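Putative peptidase (Chlamydophila abortus, PDB 3CE2) is a putative zinc metallopeptidase of the M3B (oligopeptidase F) family that probably degrades small bioactive peptides. Local coordinates at residues Ala429-Thr434 against Ile543-Phe548. Sequence-based numbering, arbitrary orientation.
Sequences AEIAST and IAALCF. With ZN (zinc ion), chain D.
With chi1 of Ile431 at -63°, CG2 stands anti to the backbone N and CG1 anti to the carbonyl carbon; the extended chi2 then carries the longer branch on, and CD1 meets Ala544 CB at 3.5 Å while CG2 lies over the backbone of Ala545, 4.0 Å from its CA. The same CG2 approaches the Phe548 ring obliquely at CD2. Thr434 uses an equivalent torsion (chi1 -69°), which turns its methyl CG2 to Ala545 CB, 3.9 Å away, and sends OG1 back to its own chain. The small alanines permit a close helix approach: the CA atoms of Ile431 and Ala545 are 5.0 Å apart. The side chains that meet across the two segments do so through carbon atoms, with Ile431 O also resting on Ala545 CB, while the polar side chains of Ser433 and Thr434 pair within 429-434. Glu430 O accepts from Thr434 N, from Thr434 OG1 at 2.9 Å with a C=O...donor angle of 146°, and from Ser433 OG, which stands above the carbonyl plane. Glu430 itself points its carboxylate elsewhere, binding zinc through OE2 at 2.5 Å. His402 and His406 of the HExxH helix 394-416 complete the protein ligands, the gluzincin pattern. The start of helix 431-447 therefore lies between this zinc-bearing helix, met by Ser433, and helix 536-553, while helix 559-567 closes over Ile431 and Phe548 through Phe566.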
loop_
_atom_site.group_PDB
_atom_site.type_symbol
_atom_site.label_atom_id
_atom_site.label_comp_id
_atom_site.label_asym_id
_atom_site.label_seq_id
_atom_site.Cartn_x
_atom_site.Cartn_y
_atom_site.Cartn_z
ATOM N N ALA A 429 -0.660 1.141 -6.500
ATOM C CA ALA A 429 -0.677 2.428 -5.789
ATOM C C ALA A 429 0.608 2.810 -5.077
ATOM O O ALA A 429 0.724 3.919 -4.573
ATOM C CB ALA A 429 -1.847 2.475 -4.804
ATOM N N GLU A 430 1.565 1.908 -4.982
ATOM C CA GLU A 430 2.785 2.272 -4.277
ATOM C C GLU A 430 3.970 2.568 -5.215
ATOM O O GLU A 430 5.004 3.070 -4.780
ATOM C CB GLU A 430 3.138 1.235 -3.185
ATOM C CG GLU A 430 2.506 1.505 -1.787
ATOM C CD GLU A 430 2.948 2.842 -1.127
ATOM O OE1 GLU A 430 4.156 3.055 -0.848
ATOM O OE2 GLU A 430 2.075 3.687 -0.858
ATOM N N ILE A 431 3.801 2.286 -6.502
ATOM C CA ILE A 431 4.873 2.444 -7.470
ATOM C C ILE A 431 5.351 3.893 -7.617
ATOM O O ILE A 431 6.558 4.186 -7.511
ATOM C CB ILE A 431 4.435 1.884 -8.836
ATOM C CG1 ILE A 431 4.161 0.390 -8.729
ATOM C CG2 ILE A 431 5.472 2.128 -9.908
ATOM C CD1 ILE A 431 3.874 -0.247 -10.079
ATOM N N ALA A 432 4.417 4.808 -7.860
ATOM C CA ALA A 432 4.791 6.187 -8.174
ATOM C C ALA A 432 5.457 6.856 -6.999
ATOM O O ALA A 432 6.412 7.619 -7.178
ATOM C CB ALA A 432 3.593 6.986 -8.604
ATOM N N SER A 433 4.947 6.579 -5.800
ATOM C CA SER A 433 5.502 7.169 -4.587
ATOM C C SER A 433 6.905 6.630 -4.296
ATOM O O SER A 433 7.821 7.389 -3.951
ATOM C CB SER A 433 4.587 6.873 -3.410
ATOM O OG SER A 433 4.236 5.500 -3.415
ATOM N N THR A 434 7.061 5.316 -4.452
ATOM C CA THR A 434 8.313 4.650 -4.148
ATOM C C THR A 434 9.380 5.091 -5.133
ATOM O O THR A 434 10.500 5.432 -4.735
ATOM C CB THR A 434 8.144 3.119 -4.168
ATOM O OG1 THR A 434 7.326 2.719 -3.059
ATOM C CG2 THR A 434 9.480 2.431 -4.050
ATOM N N ILE A 543 9.661 -3.684 -6.995
ATOM C CA ILE A 543 10.318 -4.193 -8.189
ATOM C C ILE A 543 9.945 -3.324 -9.395
ATOM O O ILE A 543 10.807 -2.856 -10.139
ATOM C CB ILE A 543 10.005 -5.680 -8.403
ATOM C CG1 ILE A 543 10.824 -6.503 -7.417
ATOM C CG2 ILE A 543 10.329 -6.121 -9.806
ATOM C CD1 ILE A 543 10.280 -7.893 -7.204
ATOM N N ALA A 544 8.663 -3.051 -9.570
ATOM C CA ALA A 544 8.249 -2.242 -10.719
ATOM C C ALA A 544 8.845 -0.838 -10.665
ATOM O O ALA A 544 9.279 -0.312 -11.694
ATOM C CB ALA A 544 6.760 -2.166 -10.799
ATOM N N ALA A 545 8.847 -0.230 -9.474
ATOM C CA ALA A 545 9.342 1.141 -9.309
ATOM C C ALA A 545 10.823 1.191 -9.661
ATOM O O ALA A 545 11.269 2.086 -10.383
ATOM C CB ALA A 545 9.132 1.613 -7.888
ATOM N N LEU A 546 11.573 0.208 -9.153
ATOM C CA LEU A 546 12.997 0.139 -9.388
ATOM C C LEU A 546 13.330 -0.140 -10.855
ATOM O O LEU A 546 14.286 0.412 -11.397
ATOM C CB LEU A 546 13.620 -0.916 -8.487
ATOM C CG LEU A 546 13.652 -0.537 -7.015
ATOM C CD1 LEU A 546 14.388 -1.600 -6.294
ATOM C CD2 LEU A 546 14.331 0.796 -6.806
ATOM N N CYS A 547 12.529 -0.984 -11.488
ATOM C CA CYS A 547 12.659 -1.258 -12.913
ATOM C C CYS A 547 12.455 -0.012 -13.747
ATOM O O CYS A 547 13.338 0.393 -14.493
ATOM C CB CYS A 547 11.647 -2.314 -13.333
ATOM S SG CYS A 547 11.696 -2.746 -15.089
ATOM N N PHE A 548 11.290 0.602 -13.626
ATOM C CA PHE A 548 11.010 1.873 -14.300
ATOM C C PHE A 548 12.116 2.873 -14.081
ATOM O O PHE A 548 12.601 3.508 -15.015
ATOM C CB PHE A 548 9.735 2.458 -13.748
ATOM C CG PHE A 548 8.512 1.995 -14.450
ATOM C CD1 PHE A 548 8.437 2.046 -15.832
ATOM C CD2 PHE A 548 7.422 1.555 -13.740
ATOM C CE1 PHE A 548 7.299 1.640 -16.486
ATOM C CE2 PHE A 548 6.281 1.154 -14.380
ATOM C CZ PHE A 548 6.219 1.184 -15.747
HETATM ZN ZN ZN D . 2.051 6.019 -0.012
#